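NADPH-dependent nitro/flavin reductase (Bacillus subtilis, PDB 3N2S) uses NADPH as reductant for flavin mononucleotide, also reduces nitroaromatic compounds, quinones and azo dyes, and works as an FMN-containing homodimer. Local coordinates at residues A[28-33]-A[119-124]; A[79-84]-A[108-113]; A[140-145]-A[235-240]. One frame throughout, in Å; residues are numbered along the deposited sequence.

Interaction 1 (A[28-33]-A[119-124])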
ATOM      1  N   ASP A  28      13.239   7.504  14.326  1.00 15.30           N
ATOM      2  CA  ASP A  28      12.969   8.790  13.696  1.00 16.11           C
ATOM      3  C   ASP A  28      13.121   8.728  12.166  1.00 19.09           C
ATOM      4  O   ASP A  28      12.225   9.177  11.451  1.00 18.75           O
ATOM      5  CB  ASP A  28      13.858   9.892  14.293  1.00 18.33           C
ATOM      6  CG  ASP A  28      13.507  11.246  13.747  1.00 24.77           C
ATOM      7  OD1 ASP A  28      12.453  11.774  14.131  1.00 24.12           O
ATOM      8  OD2 ASP A  28      14.258  11.744  12.883  1.00 31.44           O
ATOM      9  N   THR A  29      14.224   8.142  11.683  1.00 15.99           N
ATOM     10  CA  THR A  29      14.531   8.001  10.250  1.00 15.62           C
ATOM     11  C   THR A  29      13.455   7.134   9.560  1.00 18.25           C
ATOM     12  O   THR A  29      12.982   7.506   8.491  1.00 16.54           O
ATOM     13  CB  THR A  29      15.954   7.455  10.078  1.00 21.97           C
ATOM     14  OG1 THR A  29      16.866   8.405  10.614  1.00 26.01           O
ATOM     15  CG2 THR A  29      16.317   7.174   8.634  1.00 20.47           C
ATOM     16  N   LEU A  30      13.060   6.014  10.202  1.00 15.11           N
ATOM     17  CA  LEU A  30      12.032   5.103   9.688  1.00 14.69           C
ATOM     18  C   LEU A  30      10.678   5.805   9.532  1.00 17.50           C
ATOM     19  O   LEU A  30      10.041   5.675   8.485  1.00 17.99           O
ATOM     20  CB  LEU A  30      11.907   3.866  10.591  1.00 13.90           C
ATOM     21  CG  LEU A  30      13.078   2.889  10.566  1.00 18.57           C
ATOM     22  CD1 LEU A  30      12.868   1.780  11.546  1.00 17.79           C
ATOM     23  CD2 LEU A  30      13.331   2.357   9.173  1.00 20.90           C
ATOM     24  N   VAL A  31      10.266   6.576  10.552  1.00 14.28           N
ATOM     25  CA  VAL A  31       9.011   7.335  10.539  1.00 13.80           C
ATOM     26  C   VAL A  31       9.037   8.416   9.435  1.00 16.66           C
ATOM     27  O   VAL A  31       8.102   8.493   8.639  1.00 16.56           O
ATOM     28  CB  VAL A  31       8.639   7.899  11.937  1.00 17.51           C
ATOM     29  CG1 VAL A  31       7.437   8.849  11.854  1.00 17.20           C
ATOM     30  CG2 VAL A  31       8.366   6.764  12.930  1.00 16.66           C
ATOM     31  N   LYS A  32      10.105   9.219   9.372  1.00 14.01           N
ATOM     32  CA  LYS A  32      10.260  10.251   8.324  1.00 14.31           C
ATOM     33  C   LYS A  32      10.233   9.623   6.923  1.00 14.88           C
ATOM     34  O   LYS A  32       9.644  10.195   6.006  1.00 13.25           O
ATOM     35  CB  LYS A  32      11.569  11.060   8.514  1.00 16.20           C
ATOM     36  CG  LYS A  32      11.526  12.017   9.714  1.00 34.74           C
ATOM     37  CD  LYS A  32      12.883  12.678   9.980  1.00 51.17           C
ATOM     38  CE  LYS A  32      13.364  13.612   8.895  1.00 68.49           C
ATOM     39  NZ  LYS A  32      14.814  13.912   9.033  1.00 78.60           N
ATOM     40  N   SER A  33      10.888   8.461   6.762  1.00 11.38           N
ATOM     41  CA  SER A  33      10.915   7.747   5.485  1.00 11.16           C
ATOM     42  C   SER A  33       9.507   7.332   5.077  1.00 15.10           C
ATOM     43  O   SER A  33       9.114   7.543   3.927  1.00 15.53           O
ATOM     44  CB  SER A  33      11.817   6.522   5.574  1.00 14.16           C
ATOM     45  OG  SER A  33      13.170   6.927   5.720  1.00 20.87           O
ATOM     46  N   GLN A 119       5.739   0.559   3.176  1.00 10.18           N
ATOM     47  CA  GLN A 119       6.760   0.056   2.259  1.00  9.76           C
ATOM     48  C   GLN A 119       7.991   0.963   2.186  1.00 13.50           C
ATOM     49  O   GLN A 119       9.104   0.450   2.062  1.00 12.87           O
ATOM     50  CB  GLN A 119       6.190  -0.352   0.894  1.00  9.75           C
ATOM     51  CG  GLN A 119       7.193  -1.136   0.026  1.00 13.41           C
ATOM     52  CD  GLN A 119       7.858  -2.364   0.639  1.00 15.92           C
ATOM     53  OE1 GLN A 119       9.009  -2.696   0.314  1.00 16.99           O
ATOM     54  NE2 GLN A 119       7.202  -3.064   1.544  1.00  9.00           N
ATOM     55  N   ASN A 120       7.797   2.284   2.334  1.00 11.80           N
ATOM     56  CA  ASN A 120       8.918   3.229   2.432  1.00 12.30           C
ATOM     57  C   ASN A 120       9.720   2.914   3.698  1.00 16.06           C
ATOM     58  O   ASN A 120      10.956   2.873   3.654  1.00 17.39           O
ATOM     59  CB  ASN A 120       8.414   4.666   2.497  1.00 11.17           C
ATOM     60  CG  ASN A 120       8.614   5.439   1.216  1.00 15.84           C
ATOM     61  OD1 ASN A 120       8.363   6.638   1.147  1.00 17.55           O
ATOM     62  ND2 ASN A 120       9.058   4.773   0.180  1.00  7.74           N
HETATM   63  N   MSE A 121       9.015   2.674   4.827  1.00 11.91           N
HETATM   64  CA  MSE A 121       9.688   2.298   6.080  1.00 11.33           C
HETATM   65  C   MSE A 121      10.478   0.996   5.897  1.00 15.84           C
HETATM   66  O   MSE A 121      11.611   0.893   6.376  1.00 16.55           O
HETATM   67  CB  MSE A 121       8.683   2.146   7.255  1.00 12.97           C
HETATM   68  CG  MSE A 121       9.398   1.787   8.567  1.00 18.35           C
HETATM   69 SE   MSE A 121       8.292   1.659  10.133  1.00 26.92          SE
HETATM   70  CE  MSE A 121       7.871   3.598  10.413  1.00 21.50           C
ATOM     71  N   SER A 122       9.877   0.002   5.203  1.00 10.20           N
ATOM     72  CA  SER A 122      10.513  -1.295   5.000  1.00 10.19           C
ATOM     73  C   SER A 122      11.817  -1.146   4.200  1.00 14.51           C
ATOM     74  O   SER A 122      12.850  -1.691   4.608  1.00 14.09           O
ATOM     75  CB  SER A 122       9.553  -2.269   4.307  1.00 11.69           C
ATOM     76  OG  SER A 122       8.437  -2.534   5.151  1.00 14.77           O
ATOM     77  N   ILE A 123      11.771  -0.395   3.088  1.00 12.87           N
ATOM     78  CA  ILE A 123      12.968  -0.170   2.243  1.00 14.08           C
ATOM     79  C   ILE A 123      14.037   0.600   3.034  1.00 18.87           C
ATOM     80  O   ILE A 123      15.226   0.253   2.969  1.00 17.81           O
ATOM     81  CB  ILE A 123      12.615   0.514   0.911  1.00 17.59           C
ATOM     82  CG1 ILE A 123      11.645  -0.346   0.062  1.00 18.30           C
ATOM     83  CG2 ILE A 123      13.871   0.852   0.089  1.00 17.29           C
ATOM     84  CD1 ILE A 123      10.756   0.629  -0.827  1.00 29.35           C
ATOM     85  N   ALA A 124      13.616   1.636   3.771  1.00 15.36           N
ATOM     86  CA  ALA A 124      14.557   2.401   4.607  1.00 15.35           C
ATOM     87  C   ALA A 124      15.235   1.466   5.622  1.00 19.80           C
ATOM     88  O   ALA A 124      16.466   1.481   5.717  1.00 20.07           O
ATOM     89  CB  ALA A 124      13.831   3.527   5.316  1.00 15.75           C
TER
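Leu30 and Met121 meet where helix 24-35 packs against helix 104-127. Their CA atoms are 5.1 Å apart. The axes of the two short segments come within 8.1 Å and run at 138°, so the two segments run roughly antiparallel, with a marked tilt. The chief bump is Met121, present as selenomethionine. Its CG is anti to the backbone N (chi1 -179°), the chain stays extended as far as SE, and a bend at the last torsion then lays the end methyl on the other helix. There Met121 CE fits a shallow hollow formed by the backbone of Leu30 and Val31, 3.6 Å from Leu30 O. Val31 walls this hollow with CG2 and points the same way as the Met121 side chain beside it. Leu30 instead crosses Met121 at about a right angle, with Leu30 CB 3.8 Å from Met121 CG. Beyond this crossing, Leu30 CD2 reaches to 4.1 Å from Ala124 CB. The small Ala124 methyl also nestles against Ser33, whose OG lies 3.5 Å from Ala124 CB. Ser33 OG is turned back into its own helix and is hydrogen-bonded to Thr29 O at 2.8 Å. It approaches from above that carbonyl plane, while Ser33 N comes from the opposite face. At the far end, Asn120 OD1 and Ser33 O are two acceptors lying close together, not a bond. Below the helix pair lies the sheet: Leu30 and Met121 both rest on Phe77 of strand 75-82, and Val163 and Leu161 of strand 155-164 continue this floor.

Interaction 2 (A[79-84]-A[108-113])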
ATOM      1  N   PHE A  79       0.627  -0.079  11.662  1.00 10.16           N
ATOM      2  CA  PHE A  79       0.132   0.862  10.661  1.00  9.92           C
ATOM      3  C   PHE A  79      -1.367   0.872  10.688  1.00 13.98           C
ATOM      4  O   PHE A  79      -1.988  -0.191  10.601  1.00 12.50           O
ATOM      5  CB  PHE A  79       0.671   0.540   9.242  1.00 11.18           C
ATOM      6  CG  PHE A  79       2.091   1.017   9.078  1.00 12.56           C
ATOM      7  CD1 PHE A  79       2.367   2.218   8.431  1.00 13.88           C
ATOM      8  CD2 PHE A  79       3.153   0.296   9.624  1.00 13.97           C
ATOM      9  CE1 PHE A  79       3.682   2.685   8.321  1.00 13.54           C
ATOM     10  CE2 PHE A  79       4.469   0.752   9.494  1.00 15.60           C
ATOM     11  CZ  PHE A  79       4.723   1.949   8.848  1.00 12.94           C
ATOM     12  N   CYS A  80      -1.948   2.075  10.787  1.00 10.73           N
ATOM     13  CA  CYS A  80      -3.412   2.239  10.831  1.00 11.29           C
ATOM     14  C   CYS A  80      -3.903   3.115   9.725  1.00 12.77           C
ATOM     15  O   CYS A  80      -3.289   4.149   9.469  1.00 12.68           O
ATOM     16  CB  CYS A  80      -3.861   2.838  12.165  1.00 12.27           C
ATOM     17  SG  CYS A  80      -3.257   1.982  13.630  1.00 16.25           S
ATOM     18  N   ALA A  81      -5.107   2.796   9.189  1.00  9.17           N
ATOM     19  CA  ALA A  81      -5.848   3.702   8.317  1.00  9.43           C
ATOM     20  C   ALA A  81      -6.360   4.732   9.328  1.00 13.40           C
ATOM     21  O   ALA A  81      -6.790   4.348  10.427  1.00 13.70           O
ATOM     22  CB  ALA A  81      -7.009   2.967   7.648  1.00  9.65           C
ATOM     23  N   ASP A  82      -6.213   6.029   9.035  1.00 11.76           N
ATOM     24  CA  ASP A  82      -6.616   7.074   9.982  1.00 11.87           C
ATOM     25  C   ASP A  82      -7.389   8.195   9.304  1.00 14.96           C
ATOM     26  O   ASP A  82      -6.812   8.974   8.553  1.00 12.85           O
ATOM     27  CB  ASP A  82      -5.382   7.647  10.742  1.00 12.74           C
ATOM     28  CG  ASP A  82      -5.667   8.619  11.889  1.00 17.07           C
ATOM     29  OD1 ASP A  82      -6.716   9.286  11.861  1.00 14.34           O
ATOM     30  OD2 ASP A  82      -4.784   8.791  12.755  1.00 17.13           O
ATOM     31  N   LEU A  83      -8.673   8.305   9.639  1.00 13.44           N
ATOM     32  CA  LEU A  83      -9.547   9.400   9.188  1.00 12.56           C
ATOM     33  C   LEU A  83     -10.055  10.194  10.404  1.00 17.72           C
ATOM     34  O   LEU A  83     -10.820  11.161  10.271  1.00 16.83           O
ATOM     35  CB  LEU A  83     -10.672   8.875   8.300  1.00 12.02           C
ATOM     36  CG  LEU A  83     -10.203   8.323   6.927  1.00 16.18           C
ATOM     37  CD1 LEU A  83     -11.304   7.632   6.186  1.00 16.94           C
ATOM     38  CD2 LEU A  83      -9.567   9.413   6.066  1.00 18.65           C
ATOM     39  N   TYR A  84      -9.587   9.797  11.592  1.00 15.55           N
ATOM     40  CA  TYR A  84      -9.920  10.465  12.864  1.00 15.50           C
ATOM     41  C   TYR A  84      -9.299  11.868  12.893  1.00 17.73           C
ATOM     42  O   TYR A  84      -9.942  12.822  13.344  1.00 17.37           O
ATOM     43  CB  TYR A  84      -9.442   9.619  14.035  1.00 17.05           C
ATOM     44  CG  TYR A  84      -9.574  10.273  15.396  1.00 18.31           C
ATOM     45  CD1 TYR A  84     -10.763  10.198  16.115  1.00 20.74           C
ATOM     46  CD2 TYR A  84      -8.488  10.904  15.996  1.00 18.81           C
ATOM     47  CE1 TYR A  84     -10.875  10.752  17.393  1.00 21.34           C
ATOM     48  CE2 TYR A  84      -8.587  11.461  17.275  1.00 19.31           C
ATOM     49  CZ  TYR A  84      -9.780  11.370  17.974  1.00 28.55           C
ATOM     50  OH  TYR A  84      -9.889  11.939  19.223  1.00 29.60           O
HETATM   51  N   MSE A 108     -10.418   2.963   0.621  1.00 11.27           N
HETATM   52  CA  MSE A 108      -9.336   2.646  -0.319  1.00 12.50           C
HETATM   53  C   MSE A 108      -8.187   3.655  -0.180  1.00 14.64           C
HETATM   54  O   MSE A 108      -7.017   3.265  -0.100  1.00 10.73           O
HETATM   55  CB  MSE A 108      -9.878   2.624  -1.758  1.00 14.95           C
HETATM   56  CG  MSE A 108     -10.891   1.532  -1.980  1.00 22.13           C
HETATM   57 SE   MSE A 108     -11.547   1.510  -3.823  1.00 31.33          SE
HETATM   58  CE  MSE A 108     -10.052   0.766  -4.620  1.00 26.37           C
ATOM     59  N   VAL A 109      -8.532   4.942  -0.064  1.00 12.72           N
ATOM     60  CA  VAL A 109      -7.549   6.018   0.086  1.00 12.59           C
ATOM     61  C   VAL A 109      -6.665   5.783   1.311  1.00 13.63           C
ATOM     62  O   VAL A 109      -5.423   5.820   1.202  1.00 11.41           O
ATOM     63  CB  VAL A 109      -8.233   7.427   0.078  1.00 15.30           C
ATOM     64  CG1 VAL A 109      -7.336   8.490   0.707  1.00 14.82           C
ATOM     65  CG2 VAL A 109      -8.635   7.826  -1.355  1.00 14.41           C
ATOM     66  N   SER A 110      -7.293   5.529   2.460  1.00  9.96           N
ATOM     67  CA  SER A 110      -6.547   5.354   3.714  1.00 11.53           C
ATOM     68  C   SER A 110      -5.695   4.079   3.747  1.00 14.44           C
ATOM     69  O   SER A 110      -4.564   4.141   4.231  1.00 14.69           O
ATOM     70  CB  SER A 110      -7.479   5.454   4.927  1.00 16.74           C
ATOM     71  OG  SER A 110      -8.495   4.466   4.883  1.00 27.32           O
ATOM     72  N   LEU A 111      -6.200   2.954   3.184  1.00 12.23           N
ATOM     73  CA  LEU A 111      -5.441   1.703   3.114  1.00 12.09           C
ATOM     74  C   LEU A 111      -4.204   1.860   2.228  1.00 13.25           C
ATOM     75  O   LEU A 111      -3.116   1.434   2.613  1.00 10.70           O
ATOM     76  CB  LEU A 111      -6.314   0.555   2.583  1.00 13.50           C
ATOM     77  CG  LEU A 111      -6.882  -0.397   3.650  1.00 20.88           C
ATOM     78  CD1 LEU A 111      -7.851   0.335   4.568  1.00 21.96           C
ATOM     79  CD2 LEU A 111      -7.589  -1.559   2.996  1.00 26.94           C
ATOM     80  N   ILE A 112      -4.377   2.474   1.046  1.00 10.97           N
ATOM     81  CA  ILE A 112      -3.271   2.708   0.106  1.00  9.87           C
ATOM     82  C   ILE A 112      -2.240   3.663   0.738  1.00 12.93           C
ATOM     83  O   ILE A 112      -1.051   3.379   0.694  1.00 11.94           O
ATOM     84  CB  ILE A 112      -3.789   3.174  -1.283  1.00 11.44           C
ATOM     85  CG1 ILE A 112      -4.591   2.011  -1.964  1.00 11.01           C
ATOM     86  CG2 ILE A 112      -2.616   3.662  -2.172  1.00 10.00           C
ATOM     87  CD1 ILE A 112      -5.528   2.465  -3.114  1.00 16.68           C
ATOM     88  N   ASP A 113      -2.697   4.770   1.344  1.00  9.66           N
ATOM     89  CA  ASP A 113      -1.778   5.730   1.982  1.00  9.03           C
ATOM     90  C   ASP A 113      -0.909   5.040   3.042  1.00 11.75           C
ATOM     91  O   ASP A 113       0.299   5.236   3.057  1.00 11.92           O
ATOM     92  CB  ASP A 113      -2.562   6.889   2.618  1.00 10.92           C
ATOM     93  CG  ASP A 113      -2.604   8.174   1.797  1.00 17.79           C
ATOM     94  OD1 ASP A 113      -2.448   8.100   0.551  1.00 17.69           O
ATOM     95  OD2 ASP A 113      -2.798   9.250   2.398  1.00 18.07           O
TER
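Ala81 and Ser110 each point their CB toward the other segment. The contact belongs to the alpha-beta-alpha sandwich of the nitroreductase fold, in which helix 104-127 lies on the sheet that contains strand 75-82. Helix and strand segments run nearly antiparallel (151°), and their axes are 7.3 Å apart. The CA atoms of Ala81 and Ser110 lie only 4.9 Å apart, a close approach that two small side chains permit. Ala81 CB meets both atoms of the serine side chain, with Ser110 OG at 3.5 Å. Ser110 holds OG between its backbone N and carbonyl carbon (chi1 60°), where it is hydrogen-bonded to Met106 O and Phe107 O of its own helix. Its polar end is therefore satisfied there, and toward the strand it acts as packing surface. Leu111 starts away from the strand, but its branch swings back and CD1 reaches 4.1 Å from Ala81 CB. Leu83 starts out level with the helix, and its end leans in until CD1 is 4.4 Å from Ser110 OG. Phe246 covers both Leu83 and Ser110, and the same helix segment carries Ile112, which touches FMN. Asp82 points away from the helix. Its OD2 is hydrogen-bonded to Ser47 OG of its own chain and to Tyr187 OH of the second subunit, and its OD1 takes a hydrogen bond from Arg85 N. Asp82 OD1 also caps the next turn through a weak bond from Tyr84 N, 2.9 Å long and bent to 120°.

Interaction 3 (A[140-145]-A[235-240])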
ATOM      1  N   ASN A 140      -6.744 -10.878  12.955  1.00 14.32           N
ATOM      2  CA  ASN A 140      -7.506 -12.013  13.492  1.00 15.66           C
ATOM      3  C   ASN A 140      -8.482 -11.507  14.553  1.00 20.77           C
ATOM      4  O   ASN A 140      -9.581 -12.045  14.675  1.00 22.29           O
ATOM      5  CB  ASN A 140      -6.571 -13.067  14.133  1.00 17.61           C
ATOM      6  CG  ASN A 140      -5.731 -13.867  13.176  1.00 29.80           C
ATOM      7  OD1 ASN A 140      -6.114 -14.112  12.034  1.00 23.94           O
ATOM      8  ND2 ASN A 140      -4.584 -14.340  13.647  1.00 22.47           N
ATOM      9  N   GLU A 141      -8.078 -10.485  15.335  1.00 16.00           N
ATOM     10  CA  GLU A 141      -8.860  -9.975  16.461  1.00 16.07           C
ATOM     11  C   GLU A 141      -8.756  -8.459  16.559  1.00 17.40           C
ATOM     12  O   GLU A 141      -8.282  -7.949  17.563  1.00 15.77           O
ATOM     13  CB  GLU A 141      -8.363 -10.628  17.768  1.00 17.70           C
ATOM     14  CG  GLU A 141      -8.391 -12.149  17.767  1.00 31.74           C
ATOM     15  CD  GLU A 141      -8.808 -12.815  19.061  1.00 58.52           C
ATOM     16  OE1 GLU A 141      -8.144 -13.799  19.458  1.00 60.57           O
ATOM     17  OE2 GLU A 141      -9.811 -12.372  19.665  1.00 52.37           O
ATOM     18  N   LEU A 142      -9.172  -7.729  15.510  1.00 17.69           N
ATOM     19  CA  LEU A 142      -9.055  -6.270  15.518  1.00 18.08           C
ATOM     20  C   LEU A 142      -9.741  -5.560  16.691  1.00 22.61           C
ATOM     21  O   LEU A 142      -9.217  -4.549  17.132  1.00 22.55           O
ATOM     22  CB  LEU A 142      -9.463  -5.640  14.189  1.00 17.82           C
ATOM     23  CG  LEU A 142      -8.449  -5.605  13.054  1.00 21.30           C
ATOM     24  CD1 LEU A 142      -8.986  -4.755  11.923  1.00 20.48           C
ATOM     25  CD2 LEU A 142      -7.039  -5.074  13.523  1.00 19.29           C
ATOM     26  N   ASP A 143     -10.869  -6.099  17.227  1.00 19.45           N
ATOM     27  CA  ASP A 143     -11.572  -5.498  18.370  1.00 19.46           C
ATOM     28  C   ASP A 143     -10.648  -5.491  19.579  1.00 20.41           C
ATOM     29  O   ASP A 143     -10.548  -4.481  20.259  1.00 19.98           O
ATOM     30  CB  ASP A 143     -12.893  -6.229  18.679  1.00 22.30           C
ATOM     31  CG  ASP A 143     -13.923  -5.369  19.422  1.00 45.96           C
ATOM     32  OD1 ASP A 143     -13.636  -4.948  20.567  1.00 49.32           O
ATOM     33  OD2 ASP A 143     -15.030  -5.156  18.875  1.00 55.25           O
ATOM     34  N   LYS A 144      -9.894  -6.581  19.793  1.00 16.30           N
ATOM     35  CA  LYS A 144      -8.944  -6.650  20.900  1.00 14.86           C
ATOM     36  C   LYS A 144      -7.700  -5.812  20.627  1.00 17.41           C
ATOM     37  O   LYS A 144      -7.173  -5.206  21.553  1.00 18.14           O
ATOM     38  CB  LYS A 144      -8.607  -8.108  21.257  1.00 17.56           C
ATOM     39  CG  LYS A 144      -9.824  -8.842  21.820  1.00 30.52           C
ATOM     40  CD  LYS A 144      -9.513 -10.251  22.302  1.00 47.71           C
ATOM     41  CE  LYS A 144     -10.761 -11.035  22.660  1.00 52.34           C
ATOM     42  NZ  LYS A 144     -11.575 -10.373  23.717  1.00 59.33           N
ATOM     43  N   VAL A 145      -7.240  -5.747  19.364  1.00 14.97           N
ATOM     44  CA  VAL A 145      -6.088  -4.923  18.955  1.00 14.74           C
ATOM     45  C   VAL A 145      -6.399  -3.426  19.202  1.00 17.70           C
ATOM     46  O   VAL A 145      -5.572  -2.722  19.798  1.00 15.05           O
ATOM     47  CB  VAL A 145      -5.652  -5.225  17.492  1.00 19.20           C
ATOM     48  CG1 VAL A 145      -4.629  -4.213  16.996  1.00 19.44           C
ATOM     49  CG2 VAL A 145      -5.093  -6.650  17.374  1.00 18.82           C
ATOM     50  N   THR A 235     -14.128 -13.270   8.184  1.00 18.37           N
ATOM     51  CA  THR A 235     -15.438 -12.783   7.688  1.00 17.81           C
ATOM     52  C   THR A 235     -16.022 -11.644   8.552  1.00 20.05           C
ATOM     53  O   THR A 235     -16.675 -10.754   8.006  1.00 19.07           O
ATOM     54  CB  THR A 235     -16.435 -13.956   7.557  1.00 25.59           C
ATOM     55  OG1 THR A 235     -16.747 -14.454   8.857  1.00 36.59           O
ATOM     56  CG2 THR A 235     -15.899 -15.073   6.701  1.00 16.96           C
ATOM     57  N   TYR A 236     -15.746 -11.651   9.877  1.00 15.62           N
ATOM     58  CA  TYR A 236     -16.193 -10.638  10.846  1.00 16.13           C
ATOM     59  C   TYR A 236     -15.791  -9.208  10.424  1.00 19.38           C
ATOM     60  O   TYR A 236     -16.439  -8.246  10.841  1.00 18.73           O
ATOM     61  CB  TYR A 236     -15.682 -10.963  12.269  1.00 18.41           C
ATOM     62  CG  TYR A 236     -14.289 -10.431  12.570  1.00 19.48           C
ATOM     63  CD1 TYR A 236     -14.113  -9.215  13.217  1.00 20.92           C
ATOM     64  CD2 TYR A 236     -13.148 -11.134  12.181  1.00 19.87           C
ATOM     65  CE1 TYR A 236     -12.842  -8.701  13.461  1.00 23.75           C
ATOM     66  CE2 TYR A 236     -11.865 -10.630  12.425  1.00 20.26           C
ATOM     67  CZ  TYR A 236     -11.721  -9.417  13.074  1.00 24.77           C
ATOM     68  OH  TYR A 236     -10.482  -8.911  13.339  1.00 23.50           O
ATOM     69  N   LEU A 237     -14.694  -9.074   9.632  1.00 14.27           N
ATOM     70  CA  LEU A 237     -14.217  -7.773   9.151  1.00 13.79           C
ATOM     71  C   LEU A 237     -15.231  -7.053   8.262  1.00 15.84           C
ATOM     72  O   LEU A 237     -15.220  -5.831   8.220  1.00 16.49           O
ATOM     73  CB  LEU A 237     -12.843  -7.874   8.470  1.00 13.45           C
ATOM     74  CG  LEU A 237     -11.658  -8.223   9.412  1.00 16.94           C
ATOM     75  CD1 LEU A 237     -10.403  -8.520   8.621  1.00 16.82           C
ATOM     76  CD2 LEU A 237     -11.382  -7.073  10.388  1.00 18.73           C
ATOM     77  N   ASN A 238     -16.115  -7.791   7.567  1.00 14.64           N
ATOM     78  CA  ASN A 238     -17.177  -7.204   6.725  1.00 15.64           C
ATOM     79  C   ASN A 238     -17.969  -6.183   7.542  1.00 21.52           C
ATOM     80  O   ASN A 238     -18.145  -5.041   7.104  1.00 21.64           O
ATOM     81  CB  ASN A 238     -18.128  -8.307   6.204  1.00 16.71           C
ATOM     82  CG  ASN A 238     -17.517  -9.281   5.238  1.00 27.70           C
ATOM     83  OD1 ASN A 238     -16.342  -9.187   4.853  1.00 22.17           O
ATOM     84  ND2 ASN A 238     -18.305 -10.264   4.839  1.00 22.23           N
ATOM     85  N   ASP A 239     -18.369  -6.582   8.775  1.00 17.69           N
ATOM     86  CA  ASP A 239     -19.112  -5.725   9.685  1.00 17.99           C
ATOM     87  C   ASP A 239     -18.213  -4.920  10.583  1.00 20.22           C
ATOM     88  O   ASP A 239     -18.564  -3.781  10.874  1.00 19.05           O
ATOM     89  CB  ASP A 239     -20.101  -6.541  10.542  1.00 20.38           C
ATOM     90  CG  ASP A 239     -21.150  -7.263   9.705  1.00 33.75           C
ATOM     91  OD1 ASP A 239     -21.678  -6.648   8.740  1.00 34.46           O
ATOM     92  OD2 ASP A 239     -21.432  -8.434  10.000  1.00 43.23           O
ATOM     93  N   TYR A 240     -17.088  -5.501  11.067  1.00 16.20           N
ATOM     94  CA  TYR A 240     -16.197  -4.786  11.989  1.00 15.71           C
ATOM     95  C   TYR A 240     -15.605  -3.504  11.404  1.00 18.44           C
ATOM     96  O   TYR A 240     -15.538  -2.500  12.121  1.00 17.36           O
ATOM     97  CB  TYR A 240     -15.115  -5.689  12.611  1.00 17.85           C
ATOM     98  CG  TYR A 240     -14.323  -4.969  13.676  1.00 20.81           C
ATOM     99  CD1 TYR A 240     -14.818  -4.844  14.970  1.00 22.88           C
ATOM    100  CD2 TYR A 240     -13.129  -4.325  13.367  1.00 21.85           C
ATOM    101  CE1 TYR A 240     -14.131  -4.118  15.934  1.00 22.96           C
ATOM    102  CE2 TYR A 240     -12.439  -3.584  14.320  1.00 22.47           C
ATOM    103  CZ  TYR A 240     -12.938  -3.496  15.604  1.00 30.58           C
ATOM    104  OH  TYR A 240     -12.257  -2.758  16.535  1.00 35.62           O
TER
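At the start of helix 142-149, next to the N-cap residue Glu141, Leu142 N donates a hydrogen bond to Tyr236 OH. The bond is 2.8 Å long and nearly straight (172°). The phenol oxygen thus serves a backbone N-H of the first helical turn, and it is also hydrogen-bonded to Arg139 O, so two bonds grip it. Leu237 CG lies over one face of the Tyr236 ring, offset toward its rim. Leu142 crosses Tyr236 at about a right angle and sends CD1 on to Leu237 CD2, 3.7 Å away. The second ring, Tyr240, extends with CG anti to the backbone N (chi1 -173°), which brings it against Leu142 and Asp143. Leu142 CB sits 3.6 Å from Tyr240 CE2. From Asp143, OD2 meets the ring edge near its plane, 3.2 Å from Tyr240 CE1, with carboxylate and ring turned 53° apart. Tyr240 OH is hydrogen-bonded to Thr146 OG1. With an alanine here in place of Tyr240, the ring and hydroxyl are gone, which would probably open a gap beside Leu142 and Asp143 and leave Thr146 OG1 without this partner. Leu142 also packs against Leu156 and Pro157 of strand 155-164, Glu141 and Val145 touch helix 54-63, and Asn238 of the C-terminal helix 237-243 is hydrogen-bonded to Thr104 N of the second subunit.

How the interactions relate
Interactions 1 and 2 share helix 104-127. Interaction 1 uses the later part of this helix, against helix 24-35; interaction 2 uses its earlier part, against strand 75-82. Their centres are 17 Å apart, yet they touch, with Met121 SE 3.8 Å from Phe79 CZ. Along the chain, interaction 2 is nested inside the loop closed by interaction 1. Interaction 3 follows later and brings in the C-terminal helix. It touches neither: nearest atoms are about 7 Å from interaction 2 and about 16 Å from interaction 1, across the centre of the chain. Interaction 2 holds the FMN-touching Ile112. The side chains of Asn140 and Asn120 are about 7 Å and 9 Å from a bound FMN. All three contacts also reach the second subunit.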